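Local coordinates for protein retinol dehydratase (Spodoptera frugiperda, PDB 1FMJ) that binds retinol together with adenosine 3',5'-diphosphate and converts retinol by dehydration, using a sulfotransferase-type fold capped by a helical lid, at residues Leu28-Val36 with Met110-Tyr120. Residues are numbered along the deposited sequence; the frame is centred on the assembly and turned at random.
With CA (calcium ion), chain F; RTL (retinol), chain H.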
ATOM      1  N   LEU A  28      10.316   3.506  15.399  1.00 32.31           N
ATOM      2  CA  LEU A  28      10.933   3.321  14.090  1.00 30.86           C
ATOM      3  C   LEU A  28      12.372   3.841  14.062  1.00 30.65           C
ATOM      4  O   LEU A  28      13.020   3.829  13.012  1.00 30.03           O
ATOM      5  CB  LEU A  28      10.115   4.069  13.036  1.00 30.12           C
ATOM      6  CG  LEU A  28       8.591   4.067  13.201  1.00 29.61           C
ATOM      7  CD1 LEU A  28       7.968   5.109  12.295  1.00 29.80           C
ATOM      8  CD2 LEU A  28       8.047   2.693  12.880  1.00 30.38           C
ATOM      9  N   GLY A  29      12.860   4.292  15.215  1.00 29.56           N
ATOM     10  CA  GLY A  29      14.204   4.844  15.308  1.00 29.23           C
ATOM     11  C   GLY A  29      15.328   4.016  14.710  1.00 28.78           C
ATOM     12  O   GLY A  29      16.191   4.545  14.015  1.00 29.59           O
ATOM     13  N   ALA A  30      15.324   2.717  14.981  1.00 28.20           N
ATOM     14  CA  ALA A  30      16.362   1.835  14.470  1.00 26.54           C
ATOM     15  C   ALA A  30      16.429   1.836  12.940  1.00 26.17           C
ATOM     16  O   ALA A  30      17.512   1.732  12.360  1.00 25.25           O
ATOM     17  CB  ALA A  30      16.136   0.421  14.989  1.00 25.98           C
ATOM     18  N   PHE A  31      15.281   1.952  12.280  1.00 25.85           N
ATOM     19  CA  PHE A  31      15.281   1.945  10.823  1.00 25.24           C
ATOM     20  C   PHE A  31      15.988   3.185  10.301  1.00 25.84           C
ATOM     21  O   PHE A  31      15.766   4.282  10.795  1.00 25.86           O
ATOM     22  CB  PHE A  31      13.860   1.893  10.276  1.00 24.62           C
ATOM     23  CG  PHE A  31      13.804   1.577   8.815  1.00 24.30           C
ATOM     24  CD1 PHE A  31      14.283   0.355   8.340  1.00 23.63           C
ATOM     25  CD2 PHE A  31      13.304   2.507   7.904  1.00 22.06           C
ATOM     26  CE1 PHE A  31      14.265   0.066   6.975  1.00 23.36           C
ATOM     27  CE2 PHE A  31      13.282   2.224   6.543  1.00 21.50           C
ATOM     28  CZ  PHE A  31      13.764   1.001   6.078  1.00 22.45           C
ATOM     29  N   PRO A  32      16.842   3.024   9.276  1.00 26.22           N
ATOM     30  CA  PRO A  32      17.607   4.120   8.671  1.00 26.43           C
ATOM     31  C   PRO A  32      16.857   5.282   8.026  1.00 26.04           C
ATOM     32  O   PRO A  32      17.172   6.438   8.292  1.00 26.48           O
ATOM     33  CB  PRO A  32      18.509   3.397   7.668  1.00 26.87           C
ATOM     34  CG  PRO A  32      18.719   2.057   8.311  1.00 27.01           C
ATOM     35  CD  PRO A  32      17.308   1.726   8.757  1.00 26.63           C
ATOM     36  N   THR A  33      15.881   4.993   7.175  1.00 25.85           N
ATOM     37  CA  THR A  33      15.146   6.061   6.495  1.00 25.75           C
ATOM     38  C   THR A  33      14.282   6.876   7.458  1.00 25.87           C
ATOM     39  O   THR A  33      13.586   6.315   8.301  1.00 26.76           O
ATOM     40  CB  THR A  33      14.246   5.491   5.384  1.00 25.80           C
ATOM     41  OG1 THR A  33      14.972   4.510   4.632  1.00 25.45           O
ATOM     42  CG2 THR A  33      13.809   6.597   4.446  1.00 24.47           C
ATOM     43  N   THR A  34      14.328   8.200   7.325  1.00 25.29           N
ATOM     44  CA  THR A  34      13.556   9.095   8.192  1.00 24.83           C
ATOM     45  C   THR A  34      12.376   9.710   7.446  1.00 24.23           C
ATOM     46  O   THR A  34      12.284   9.599   6.226  1.00 23.64           O
ATOM     47  CB  THR A  34      14.438  10.246   8.727  1.00 24.95           C
ATOM     48  OG1 THR A  34      15.045  10.924   7.621  1.00 25.15           O
ATOM     49  CG2 THR A  34      15.524   9.709   9.636  1.00 26.38           C
ATOM     50  N   TYR A  35      11.483  10.365   8.182  1.00 24.40           N
ATOM     51  CA  TYR A  35      10.305  10.998   7.579  1.00 24.51           C
ATOM     52  C   TYR A  35      10.335  12.533   7.604  1.00 24.73           C
ATOM     53  O   TYR A  35      11.217  13.156   8.200  1.00 25.49           O
ATOM     54  CB  TYR A  35       9.024  10.591   8.316  1.00 25.12           C
ATOM     55  CG  TYR A  35       8.676   9.119   8.358  1.00 25.76           C
ATOM     56  CD1 TYR A  35       9.051   8.327   9.440  1.00 25.85           C
ATOM     57  CD2 TYR A  35       7.880   8.545   7.368  1.00 24.53           C
ATOM     58  CE1 TYR A  35       8.632   7.011   9.546  1.00 25.99           C
ATOM     59  CE2 TYR A  35       7.456   7.220   7.464  1.00 24.90           C
ATOM     60  CZ  TYR A  35       7.832   6.464   8.558  1.00 24.73           C
ATOM     61  OH  TYR A  35       7.394   5.174   8.682  1.00 24.27           O
ATOM     62  N   VAL A  36       9.335  13.114   6.943  1.00 24.97           N
ATOM     63  CA  VAL A  36       9.094  14.552   6.891  1.00 25.40           C
ATOM     64  C   VAL A  36       7.619  14.671   6.537  1.00 26.28           C
ATOM     65  O   VAL A  36       7.075  13.819   5.828  1.00 26.47           O
ATOM     66  CB  VAL A  36       9.917  15.292   5.804  1.00 25.81           C
ATOM     67  CG1 VAL A  36      11.407  15.163   6.087  1.00 25.01           C
ATOM     68  CG2 VAL A  36       9.560  14.766   4.422  1.00 23.92           C
ATOM     69  N   MET A 110      10.820   5.231  -2.203  1.00 18.57           N
ATOM     70  CA  MET A 110      10.998   6.121  -1.048  1.00 19.05           C
ATOM     71  C   MET A 110      11.476   5.523   0.274  1.00 19.09           C
ATOM     72  O   MET A 110      12.066   6.230   1.097  1.00 18.45           O
ATOM     73  CB  MET A 110       9.722   6.937  -0.795  1.00 19.97           C
ATOM     74  CG  MET A 110       8.672   6.262   0.086  1.00 20.19           C
ATOM     75  SD  MET A 110       7.420   7.449   0.647  1.00 19.63           S
ATOM     76  CE  MET A 110       6.067   6.344   1.144  1.00 21.17           C
ATOM     77  N   ILE A 111      11.248   4.234   0.491  1.00 18.31           N
ATOM     78  CA  ILE A 111      11.666   3.640   1.756  1.00 18.11           C
ATOM     79  C   ILE A 111      13.174   3.457   1.818  1.00 18.48           C
ATOM     80  O   ILE A 111      13.733   3.176   2.877  1.00 18.45           O
ATOM     81  CB  ILE A 111      10.969   2.276   1.991  1.00 17.34           C
ATOM     82  CG1 ILE A 111      11.163   1.831   3.439  1.00 16.90           C
ATOM     83  CG2 ILE A 111      11.512   1.237   1.032  1.00 16.22           C
ATOM     84  CD1 ILE A 111      10.269   0.670   3.841  1.00 18.50           C
ATOM     85  N   TYR A 112      13.837   3.645   0.685  1.00 19.48           N
ATOM     86  CA  TYR A 112      15.289   3.470   0.623  1.00 21.05           C
ATOM     87  C   TYR A 112      16.064   4.761   0.416  1.00 20.93           C
ATOM     88  O   TYR A 112      15.751   5.539  -0.472  1.00 22.28           O
ATOM     89  CB  TYR A 112      15.643   2.495  -0.500  1.00 20.15           C
ATOM     90  CG  TYR A 112      17.132   2.235  -0.642  1.00 21.07           C
ATOM     91  CD1 TYR A 112      17.857   1.660   0.404  1.00 20.04           C
ATOM     92  CD2 TYR A 112      17.805   2.533  -1.831  1.00 19.70           C
ATOM     93  CE1 TYR A 112      19.216   1.382   0.272  1.00 21.03           C
ATOM     94  CE2 TYR A 112      19.169   2.263  -1.974  1.00 21.69           C
ATOM     95  CZ  TYR A 112      19.866   1.687  -0.916  1.00 21.81           C
ATOM     96  OH  TYR A 112      21.208   1.424  -1.025  1.00 22.12           O
ATOM     97  N   ASP A 113      17.097   4.960   1.228  1.00 22.68           N
ATOM     98  CA  ASP A 113      17.953   6.144   1.151  1.00 23.64           C
ATOM     99  C   ASP A 113      19.380   5.691   0.805  1.00 24.17           C
ATOM    100  O   ASP A 113      20.119   5.251   1.679  1.00 24.70           O
ATOM    101  CB  ASP A 113      17.936   6.852   2.506  1.00 23.95           C
ATOM    102  CG  ASP A 113      18.655   8.185   2.490  1.00 24.98           C
ATOM    103  OD1 ASP A 113      18.502   8.931   3.478  1.00 25.23           O
ATOM    104  OD2 ASP A 113      19.371   8.488   1.512  1.00 24.98           O
ATOM    105  N   PRO A 114      19.785   5.804  -0.475  1.00 24.32           N
ATOM    106  CA  PRO A 114      21.127   5.395  -0.922  1.00 25.40           C
ATOM    107  C   PRO A 114      22.269   5.895  -0.040  1.00 26.19           C
ATOM    108  O   PRO A 114      23.261   5.190   0.182  1.00 26.73           O
ATOM    109  CB  PRO A 114      21.205   5.959  -2.339  1.00 25.23           C
ATOM    110  CG  PRO A 114      19.787   5.899  -2.802  1.00 24.44           C
ATOM    111  CD  PRO A 114      19.030   6.407  -1.588  1.00 24.43           C
ATOM    112  N   GLU A 115      22.115   7.113   0.463  1.00 26.96           N
ATOM    113  CA  GLU A 115      23.117   7.734   1.320  1.00 27.97           C
ATOM    114  C   GLU A 115      23.361   6.910   2.584  1.00 28.20           C
ATOM    115  O   GLU A 115      24.397   7.050   3.237  1.00 28.73           O
ATOM    116  CB  GLU A 115      22.655   9.153   1.691  1.00 29.37           C
ATOM    117  CG  GLU A 115      23.721  10.027   2.351  1.00 31.67           C
ATOM    118  CD  GLU A 115      23.294  11.490   2.492  1.00 32.40           C
ATOM    119  OE1 GLU A 115      24.087  12.290   3.030  1.00 32.97           O
ATOM    120  OE2 GLU A 115      22.171  11.843   2.068  1.00 32.54           O
ATOM    121  N   LYS A 116      22.419   6.035   2.925  1.00 26.94           N
ATOM    122  CA  LYS A 116      22.558   5.223   4.131  1.00 26.56           C
ATOM    123  C   LYS A 116      22.633   3.726   3.846  1.00 25.91           C
ATOM    124  O   LYS A 116      22.330   2.899   4.708  1.00 25.41           O
ATOM    125  CB  LYS A 116      21.387   5.510   5.068  1.00 27.22           C
ATOM    126  CG  LYS A 116      21.208   6.977   5.367  1.00 27.78           C
ATOM    127  CD  LYS A 116      20.050   7.221   6.318  1.00 30.21           C
ATOM    128  CE  LYS A 116      19.864   8.714   6.549  1.00 30.24           C
ATOM    129  NZ  LYS A 116      18.824   9.003   7.572  1.00 32.48           N
ATOM    130  N   GLN A 117      23.055   3.383   2.636  1.00 25.37           N
ATOM    131  CA  GLN A 117      23.151   1.991   2.230  1.00 25.63           C
ATOM    132  C   GLN A 117      23.805   1.076   3.264  1.00 25.98           C
ATOM    133  O   GLN A 117      23.358  -0.047   3.469  1.00 26.89           O
ATOM    134  CB  GLN A 117      23.900   1.887   0.898  1.00 24.34           C
ATOM    135  CG  GLN A 117      24.185   0.453   0.469  1.00 23.78           C
ATOM    136  CD  GLN A 117      24.788   0.354  -0.919  1.00 22.82           C
ATOM    137  OE1 GLN A 117      25.357  -0.673  -1.287  1.00 23.06           O
ATOM    138  NE2 GLN A 117      24.655   1.417  -1.701  1.00 23.20           N
ATOM    139  N   GLU A 118      24.852   1.555   3.923  1.00 26.78           N
ATOM    140  CA  GLU A 118      25.556   0.738   4.913  1.00 27.70           C
ATOM    141  C   GLU A 118      24.751   0.436   6.169  1.00 27.71           C
ATOM    142  O   GLU A 118      24.986  -0.571   6.831  1.00 26.54           O
ATOM    143  CB  GLU A 118      26.876   1.410   5.335  1.00 28.41           C
ATOM    144  CG  GLU A 118      27.912   1.584   4.227  1.00 27.77           C
ATOM    145  CD  GLU A 118      27.684   2.824   3.374  1.00 27.60           C
ATOM    146  OE1 GLU A 118      28.554   3.122   2.528  1.00 27.15           O
ATOM    147  OE2 GLU A 118      26.646   3.501   3.546  1.00 26.02           O
ATOM    148  N   GLU A 119      23.799   1.306   6.484  1.00 28.52           N
ATOM    149  CA  GLU A 119      22.974   1.169   7.682  1.00 29.77           C
ATOM    150  C   GLU A 119      21.820   0.166   7.644  1.00 29.44           C
ATOM    151  O   GLU A 119      21.339  -0.262   8.695  1.00 29.50           O
ATOM    152  CB  GLU A 119      22.410   2.536   8.051  1.00 30.23           C
ATOM    153  CG  GLU A 119      23.476   3.589   8.284  1.00 33.89           C
ATOM    154  CD  GLU A 119      22.895   4.973   8.409  1.00 35.56           C
ATOM    155  OE1 GLU A 119      21.895   5.130   9.139  1.00 37.82           O
ATOM    156  OE2 GLU A 119      23.438   5.908   7.785  1.00 36.50           O
ATOM    157  N   TYR A 120      21.384  -0.229   6.456  1.00 28.81           N
ATOM    158  CA  TYR A 120      20.244  -1.131   6.360  1.00 28.21           C
ATOM    159  C   TYR A 120      20.403  -2.593   6.734  1.00 29.27           C
ATOM    160  O   TYR A 120      19.474  -3.187   7.289  1.00 29.82           O
ATOM    161  CB  TYR A 120      19.631  -1.039   4.968  1.00 27.27           C
ATOM    162  CG  TYR A 120      19.063   0.323   4.680  1.00 24.93           C
ATOM    163  CD1 TYR A 120      19.777   1.251   3.928  1.00 25.65           C
ATOM    164  CD2 TYR A 120      17.815   0.687   5.163  1.00 23.07           C
ATOM    165  CE1 TYR A 120      19.256   2.511   3.661  1.00 25.53           C
ATOM    166  CE2 TYR A 120      17.283   1.941   4.903  1.00 24.92           C
ATOM    167  CZ  TYR A 120      18.007   2.847   4.150  1.00 23.62           C
ATOM    168  OH  TYR A 120      17.479   4.076   3.867  1.00 22.33           O
TER
HETATM  169 CA    CA F 402      26.514  -2.363   7.524  1.00 54.41          CA
HETATM  170  C1  RTL H 401      14.212  -2.996   3.320  1.00 47.83           C
HETATM  171  C2  RTL H 401      15.363  -2.111   3.899  1.00 47.44           C
HETATM  172  C3  RTL H 401      16.150  -1.376   2.821  1.00 47.74           C
HETATM  173  C4  RTL H 401      16.093  -1.357   1.295  1.00 47.50           C
HETATM  174  C5  RTL H 401      14.933  -2.280   0.917  1.00 47.50           C
HETATM  175  C6  RTL H 401      14.075  -3.015   1.751  1.00 47.80           C
HETATM  176  C7  RTL H 401      12.973  -3.866   1.229  1.00 48.42           C
HETATM  177  C8  RTL H 401      11.743  -3.395   0.870  1.00 49.41           C
HETATM  178  C9  RTL H 401      10.648  -4.227   0.355  1.00 49.90           C
HETATM  179  C10 RTL H 401       9.460  -3.595   0.036  1.00 49.81           C
HETATM  180  C11 RTL H 401       8.195  -4.149  -0.494  1.00 48.76           C
HETATM  181  C12 RTL H 401       7.107  -3.688   0.209  1.00 47.39           C
HETATM  182  C13 RTL H 401       5.644  -3.887   0.146  1.00 46.03           C
HETATM  183  C14 RTL H 401       4.590  -3.408   0.874  1.00 44.29           C
HETATM  184  C15 RTL H 401       3.886  -2.206   0.400  1.00 42.65           C
HETATM  185  O1  RTL H 401       2.870  -2.508  -0.459  1.00 40.72           O
HETATM  186  C16 RTL H 401      13.007  -2.369   4.049  1.00 47.39           C
HETATM  187  C17 RTL H 401      14.497  -4.368   3.951  1.00 47.78           C
HETATM  188  C18 RTL H 401      14.815  -2.344  -0.614  1.00 47.47           C
HETATM  189  C19 RTL H 401      10.851  -5.746   0.192  1.00 50.05           C
HETATM  190  C20 RTL H 401       5.384  -4.857  -1.018  1.00 45.97           C
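Pro32 is the main bump: its ring sits in a hollow made by the ring of Tyr120, the backbone of Glu119 and the side chain of Glu119. Pro32 CB lies over one face of the Tyr120 ring, 3.7 Å from its centroid and 26° off the normal, a CH-pi contact displaced toward the rim. Pro32 CG rests 3.5 Å from Glu119 O. Phe31 fills the next hollow, between Ile111 and Tyr120. With CG anti to the backbone N (chi1 -167°), its ring is carried toward Ile111 and Tyr120; Phe31 CE2 meets Ile111 CG1 at 3.8 Å, and the edge of Tyr120 is directed at the Phe31 face in an offset edge-to-face pair, planes at 64°. Retinol completes this surface: its C2 lies at the Phe31 edge, and Tyr120 CD2 approaches retinol C3 to 3.5 Å.

Beyond the phenol end of Tyr120 the packing turns polar. Tyr120 OH donates to Thr33 OG1 (2.7 Å) and accepts from Asp113 N, while Thr33 OG1 in turn donates to Ile111 O (2.5 Å), from above the carbonyl plane. A phenylalanine in place of Tyr120 would probably leave Thr33 OG1 without its donor and Asp113 N without this acceptor. Lys116, its chain extended beyond CG, brings NZ to Pro32 O at 3.1 Å, a hydrogen bond tilted from the carbonyl plane. Glu118 O, together with Asn121 and Asp122, binds calcium. The 28-36 loop is thus joined to the segment after strand 104-105 by a chain of hydrogen bonds running in one direction, from Asp113 N through the two hydroxyls to Ile111 O, consistent with a fixed orientation for the Tyr120 ring as a wall of the retinol pocket.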